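Local structure of exported gluconolactonase (Xanthomonas campestris pv. campestris, 3DR2) at residues V7-C18 with A35-Q43. The protein probably hydrolyses gluconolactone to gluconate in secondary glucose metabolism, as a dimeric, calcium-binding six-bladed beta-propeller of the SMP-30 family. Sequence-based numbering, arbitrary orientation.
Sequences VRPAGPAVPADC and ARLLTLYDQ
Val7 and Tyr41 meet at about a right angle, CG2 of Val7 lying 3.7 Å from Tyr41 CE1, while CB of Arg8 comes to the edge of the same ring, near its plane. Pro156 of the second subunit packs on both Val7 and Tyr41. From there Arg8 runs extended, its CG anti to the backbone N (chi1 -175°), which carries the guanidinium past the Leu40 carbonyl and into the curve of 9-12. NH1 of Arg8 donates to Gly11 O and to Gly76 O; Arg8 NH2 donates to Pro12 O at 3.1 Å, reached from above that carbonyl's plane, and to a water that passes the link on to Thr39 O. Farther along, Val14 pairs antiparallel with Thr39: Thr39 N binds Val14 O at 2.8 Å, and the return bond is weak. Ala16 N then gives a nearly straight bond of 2.9 Å to Leu37 O (176°). Ala13 CB fits against Leu40 CD2 at 3.7 Å, Leu38 CD1 comes up against Pro15 CA, the two side chains crossing at a slant, and Leu37 CD2 touches both Ala16 CB and Cys18 SG. A second water joins Thr39 OG1 to Pro15 O. Strand 14-15 is an outermost strand of the sheet containing 38-41 and 298-303, whereas 6-8 edges the sheet containing 78-83. Three backbone bonds, one weak, are supplemented by small apolar contacts, bridging waters and one arginine that holds the loop carbonyls of Gly11 and Pro12 and reaches Thr39 O through a water.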
ATOM      1  N   VAL A   7      -8.114 -12.216   5.529  1.00 17.97           N
ATOM      2  CA  VAL A   7      -8.254 -11.434   4.306  1.00 17.70           C
ATOM      3  C   VAL A   7      -8.715 -12.236   3.086  1.00 16.22           C
ATOM      4  O   VAL A   7      -8.982 -11.667   2.035  1.00 16.86           O
ATOM      5  CB  VAL A   7      -6.947 -10.668   3.974  1.00 16.82           C
ATOM      6  CG1 VAL A   7      -6.741  -9.541   4.985  1.00 18.69           C
ATOM      7  CG2 VAL A   7      -5.761 -11.616   3.996  1.00 18.12           C
ATOM      8  N   ARG A   8      -8.788 -13.559   3.227  1.00 17.22           N
ATOM      9  CA  ARG A   8      -9.292 -14.424   2.157  1.00 19.33           C
ATOM     10  C   ARG A   8      -9.927 -15.641   2.815  1.00 17.96           C
ATOM     11  O   ARG A   8      -9.295 -16.322   3.616  1.00 16.17           O
ATOM     12  CB  ARG A   8      -8.187 -14.903   1.206  1.00 18.68           C
ATOM     13  CG  ARG A   8      -8.743 -15.708   0.012  1.00 20.75           C
ATOM     14  CD  ARG A   8      -7.656 -16.483  -0.730  1.00 19.16           C
ATOM     15  NE  ARG A   8      -8.114 -17.091  -1.983  1.00 19.55           N
ATOM     16  CZ  ARG A   8      -8.736 -18.263  -2.083  1.00 22.36           C
ATOM     17  NH1 ARG A   8      -8.998 -18.986  -1.002  1.00 19.18           N
ATOM     18  NH2 ARG A   8      -9.079 -18.727  -3.278  1.00 21.81           N
ATOM     19  N   PRO A   9     -11.199 -15.916   2.506  1.00 19.40           N
ATOM     20  CA  PRO A   9     -11.845 -17.083   3.112  1.00 19.80           C
ATOM     21  C   PRO A   9     -11.291 -18.369   2.519  1.00 20.03           C
ATOM     22  O   PRO A   9     -10.674 -18.352   1.456  1.00 18.72           O
ATOM     23  CB  PRO A   9     -13.321 -16.878   2.775  1.00 21.33           C
ATOM     24  CG  PRO A   9     -13.267 -16.149   1.471  1.00 24.35           C
ATOM     25  CD  PRO A   9     -12.156 -15.136   1.704  1.00 20.98           C
ATOM     26  N   ALA A  10     -11.501 -19.483   3.211  1.00 20.30           N
ATOM     27  CA  ALA A  10     -11.034 -20.765   2.709  1.00 21.16           C
ATOM     28  C   ALA A  10     -11.706 -20.950   1.355  1.00 22.25           C
ATOM     29  O   ALA A  10     -12.787 -20.411   1.116  1.00 23.48           O
ATOM     30  CB  ALA A  10     -11.442 -21.884   3.660  1.00 21.38           C
ATOM     31  N   GLY A  11     -11.069 -21.699   0.467  1.00 22.96           N
ATOM     32  CA  GLY A  11     -11.647 -21.906  -0.844  1.00 23.94           C
ATOM     33  C   GLY A  11     -10.592 -22.292  -1.852  1.00 25.33           C
ATOM     34  O   GLY A  11      -9.414 -21.943  -1.687  1.00 23.53           O
ATOM     35  N   PRO A  12     -10.981 -23.007  -2.918  1.00 23.82           N
ATOM     36  CA  PRO A  12     -10.054 -23.448  -3.962  1.00 24.17           C
ATOM     37  C   PRO A  12      -9.343 -22.327  -4.708  1.00 23.10           C
ATOM     38  O   PRO A  12      -9.872 -21.222  -4.872  1.00 21.74           O
ATOM     39  CB  PRO A  12     -10.944 -24.288  -4.880  1.00 26.41           C
ATOM     40  CG  PRO A  12     -12.284 -23.632  -4.738  1.00 26.37           C
ATOM     41  CD  PRO A  12     -12.365 -23.395  -3.250  1.00 26.37           C
ATOM     42  N   ALA A  13      -8.131 -22.629  -5.155  1.00 22.09           N
ATOM     43  CA  ALA A  13      -7.337 -21.673  -5.905  1.00 21.27           C
ATOM     44  C   ALA A  13      -7.937 -21.575  -7.300  1.00 23.09           C
ATOM     45  O   ALA A  13      -8.699 -22.449  -7.724  1.00 23.78           O
ATOM     46  CB  ALA A  13      -5.891 -22.142  -5.987  1.00 21.19           C
ATOM     47  N   VAL A  14      -7.590 -20.511  -8.007  1.00 20.77           N
ATOM     48  CA  VAL A  14      -8.082 -20.286  -9.357  1.00 21.89           C
ATOM     49  C   VAL A  14      -6.884 -20.284 -10.305  1.00 21.60           C
ATOM     50  O   VAL A  14      -5.855 -19.690  -9.999  1.00 23.02           O
ATOM     51  CB  VAL A  14      -8.821 -18.929  -9.437  1.00 21.30           C
ATOM     52  CG1 VAL A  14      -9.287 -18.667 -10.856  1.00 23.95           C
ATOM     53  CG2 VAL A  14     -10.004 -18.930  -8.478  1.00 22.50           C
ATOM     54  N   PRO A  15      -6.988 -20.972 -11.456  1.00 19.79           N
ATOM     55  CA  PRO A  15      -5.862 -20.996 -12.395  1.00 21.50           C
ATOM     56  C   PRO A  15      -5.451 -19.583 -12.793  1.00 19.89           C
ATOM     57  O   PRO A  15      -6.300 -18.718 -12.992  1.00 20.45           O
ATOM     58  CB  PRO A  15      -6.415 -21.789 -13.576  1.00 22.32           C
ATOM     59  CG  PRO A  15      -7.379 -22.725 -12.915  1.00 22.71           C
ATOM     60  CD  PRO A  15      -8.094 -21.810 -11.953  1.00 22.05           C
ATOM     61  N   ALA A  16      -4.148 -19.353 -12.904  1.00 21.18           N
ATOM     62  CA  ALA A  16      -3.638 -18.040 -13.277  1.00 20.90           C
ATOM     63  C   ALA A  16      -3.781 -17.824 -14.776  1.00 21.49           C
ATOM     64  O   ALA A  16      -3.698 -18.769 -15.555  1.00 23.43           O
ATOM     65  CB  ALA A  16      -2.177 -17.913 -12.868  1.00 20.00           C
ATOM     66  N   ASP A  17      -3.999 -16.579 -15.176  1.00 23.80           N
ATOM     67  CA  ASP A  17      -4.147 -16.263 -16.588  1.00 25.38           C
ATOM     68  C   ASP A  17      -2.785 -15.932 -17.193  1.00 25.90           C
ATOM     69  O   ASP A  17      -2.383 -14.770 -17.262  1.00 25.82           O
ATOM     70  CB  ASP A  17      -5.111 -15.089 -16.774  1.00 27.29           C
ATOM     71  CG  ASP A  17      -5.507 -14.885 -18.224  1.00 29.25           C
ATOM     72  OD1 ASP A  17      -6.390 -14.044 -18.490  1.00 31.85           O
ATOM     73  OD2 ASP A  17      -4.932 -15.565 -19.100  1.00 33.49           O
ATOM     74  N   CYS A  18      -2.078 -16.971 -17.622  1.00 24.89           N
ATOM     75  CA  CYS A  18      -0.764 -16.811 -18.220  1.00 26.28           C
ATOM     76  C   CYS A  18      -0.420 -18.043 -19.048  1.00 26.09           C
ATOM     77  O   CYS A  18      -1.110 -19.065 -18.978  1.00 27.22           O
ATOM     78  CB  CYS A  18       0.292 -16.595 -17.126  1.00 26.48           C
ATOM     79  SG  CYS A  18       0.435 -17.946 -15.921  1.00 28.79           S
ATOM     80  N   ALA A  35       1.938 -29.444 -14.805  1.00 23.64           N
ATOM     81  CA  ALA A  35       1.588 -28.459 -13.787  1.00 23.48           C
ATOM     82  C   ALA A  35       1.265 -27.098 -14.393  1.00 22.74           C
ATOM     83  O   ALA A  35       1.966 -26.625 -15.288  1.00 23.38           O
ATOM     84  CB  ALA A  35       2.733 -28.319 -12.784  1.00 23.63           C
ATOM     85  N   ARG A  36       0.196 -26.480 -13.898  1.00 22.42           N
ATOM     86  CA  ARG A  36      -0.232 -25.162 -14.353  1.00 22.57           C
ATOM     87  C   ARG A  36      -0.258 -24.237 -13.137  1.00 21.63           C
ATOM     88  O   ARG A  36      -0.590 -24.666 -12.036  1.00 21.44           O
ATOM     89  CB  ARG A  36      -1.621 -25.241 -14.990  1.00 24.64           C
ATOM     90  CG  ARG A  36      -1.641 -25.941 -16.345  1.00 25.74           C
ATOM     91  CD  ARG A  36      -0.944 -25.104 -17.410  1.00 27.20           C
ATOM     92  NE  ARG A  36      -0.910 -25.769 -18.715  1.00 29.06           N
ATOM     93  CZ  ARG A  36      -0.143 -26.818 -19.004  1.00 29.76           C
ATOM     94  NH1 ARG A  36       0.665 -27.336 -18.084  1.00 29.87           N
ATOM     95  NH2 ARG A  36      -0.181 -27.349 -20.219  1.00 30.00           N
ATOM     96  N   LEU A  37       0.099 -22.972 -13.338  1.00 20.92           N
ATOM     97  CA  LEU A  37       0.146 -22.005 -12.242  1.00 19.19           C
ATOM     98  C   LEU A  37      -1.228 -21.632 -11.693  1.00 19.15           C
ATOM     99  O   LEU A  37      -2.180 -21.468 -12.450  1.00 18.14           O
ATOM    100  CB  LEU A  37       0.862 -20.729 -12.699  1.00 19.75           C
ATOM    101  CG  LEU A  37       1.204 -19.713 -11.604  1.00 19.63           C
ATOM    102  CD1 LEU A  37       2.315 -20.263 -10.725  1.00 22.23           C
ATOM    103  CD2 LEU A  37       1.643 -18.401 -12.242  1.00 18.64           C
ATOM    104  N   LEU A  38      -1.306 -21.493 -10.371  1.00 16.48           N
ATOM    105  CA  LEU A  38      -2.543 -21.123  -9.689  1.00 18.12           C
ATOM    106  C   LEU A  38      -2.373 -19.806  -8.945  1.00 17.49           C
ATOM    107  O   LEU A  38      -1.255 -19.412  -8.597  1.00 17.05           O
ATOM    108  CB  LEU A  38      -2.942 -22.186  -8.661  1.00 19.09           C
ATOM    109  CG  LEU A  38      -3.306 -23.601  -9.111  1.00 22.72           C
ATOM    110  CD1 LEU A  38      -4.468 -23.544 -10.080  1.00 22.70           C
ATOM    111  CD2 LEU A  38      -2.117 -24.259  -9.749  1.00 26.24           C
ATOM    112  N   THR A  39      -3.493 -19.134  -8.700  1.00 16.38           N
ATOM    113  CA  THR A  39      -3.490 -17.879  -7.958  1.00 18.93           C
ATOM    114  C   THR A  39      -4.060 -18.169  -6.576  1.00 16.77           C
ATOM    115  O   THR A  39      -5.194 -18.636  -6.457  1.00 16.66           O
ATOM    116  CB  THR A  39      -4.367 -16.820  -8.650  1.00 17.47           C
ATOM    117  OG1 THR A  39      -3.851 -16.563  -9.960  1.00 18.02           O
ATOM    118  CG2 THR A  39      -4.382 -15.524  -7.842  1.00 19.84           C
ATOM    119  N   LEU A  40      -3.274 -17.897  -5.535  1.00 16.13           N
ATOM    120  CA  LEU A  40      -3.710 -18.140  -4.163  1.00 15.50           C
ATOM    121  C   LEU A  40      -4.224 -16.880  -3.481  1.00 15.30           C
ATOM    122  O   LEU A  40      -5.004 -16.954  -2.536  1.00 15.93           O
ATOM    123  CB  LEU A  40      -2.560 -18.723  -3.334  1.00 17.08           C
ATOM    124  CG  LEU A  40      -1.934 -20.025  -3.840  1.00 18.08           C
ATOM    125  CD1 LEU A  40      -0.818 -20.467  -2.907  1.00 18.13           C
ATOM    126  CD2 LEU A  40      -3.003 -21.098  -3.926  1.00 17.85           C
ATOM    127  N   TYR A  41      -3.776 -15.726  -3.959  1.00 14.95           N
ATOM    128  CA  TYR A  41      -4.188 -14.448  -3.390  1.00 13.17           C
ATOM    129  C   TYR A  41      -3.919 -13.383  -4.438  1.00 13.53           C
ATOM    130  O   TYR A  41      -2.938 -13.469  -5.165  1.00 14.60           O
ATOM    131  CB  TYR A  41      -3.367 -14.146  -2.130  1.00 14.08           C
ATOM    132  CG  TYR A  41      -3.883 -13.000  -1.282  1.00 14.26           C
ATOM    133  CD1 TYR A  41      -5.005 -13.158  -0.469  1.00 15.28           C
ATOM    134  CD2 TYR A  41      -3.226 -11.767  -1.264  1.00 15.22           C
ATOM    135  CE1 TYR A  41      -5.461 -12.123   0.347  1.00 15.32           C
ATOM    136  CE2 TYR A  41      -3.668 -10.725  -0.456  1.00 13.53           C
ATOM    137  CZ  TYR A  41      -4.790 -10.912   0.352  1.00 16.90           C
ATOM    138  OH  TYR A  41      -5.224  -9.902   1.184  1.00 16.19           O
ATOM    139  N   ASP A  42      -4.786 -12.387  -4.534  1.00 14.74           N
ATOM    140  CA  ASP A  42      -4.565 -11.332  -5.516  1.00 14.84           C
ATOM    141  C   ASP A  42      -5.000  -9.977  -4.994  1.00 14.89           C
ATOM    142  O   ASP A  42      -5.289  -9.076  -5.772  1.00 17.21           O
ATOM    143  CB  ASP A  42      -5.305 -11.659  -6.825  1.00 18.10           C
ATOM    144  CG  ASP A  42      -6.825 -11.636  -6.685  1.00 19.57           C
ATOM    145  OD1 ASP A  42      -7.352 -11.417  -5.577  1.00 22.14           O
ATOM    146  OD2 ASP A  42      -7.501 -11.845  -7.710  1.00 24.31           O
ATOM    147  N   GLN A  43      -5.013  -9.827  -3.673  1.00 14.70           N
ATOM    148  CA  GLN A  43      -5.456  -8.577  -3.070  1.00 14.73           C
ATOM    149  C   GLN A  43      -4.395  -7.753  -2.341  1.00 14.00           C
ATOM    150  O   GLN A  43      -4.723  -6.826  -1.609  1.00 14.47           O
ATOM    151  CB  GLN A  43      -6.630  -8.852  -2.122  1.00 16.07           C
ATOM    152  CG  GLN A  43      -7.870  -9.398  -2.824  1.00 18.15           C
ATOM    153  CD  GLN A  43      -8.439  -8.418  -3.828  1.00 20.51           C
ATOM    154  OE1 GLN A  43      -8.727  -7.267  -3.489  1.00 21.19           O
ATOM    155  NE2 GLN A  43      -8.616  -8.868  -5.067  1.00 21.41           N
TER
HETATM  156  O   HOH W   1      -7.503 -17.524  -5.368  1.00 23.94           O
HETATM  157  O   HOH W   2      -6.124 -16.351 -11.198  1.00 27.84           O
HETATM  158  O   HOH W   3      -2.935 -21.413 -15.078  1.00 23.97           O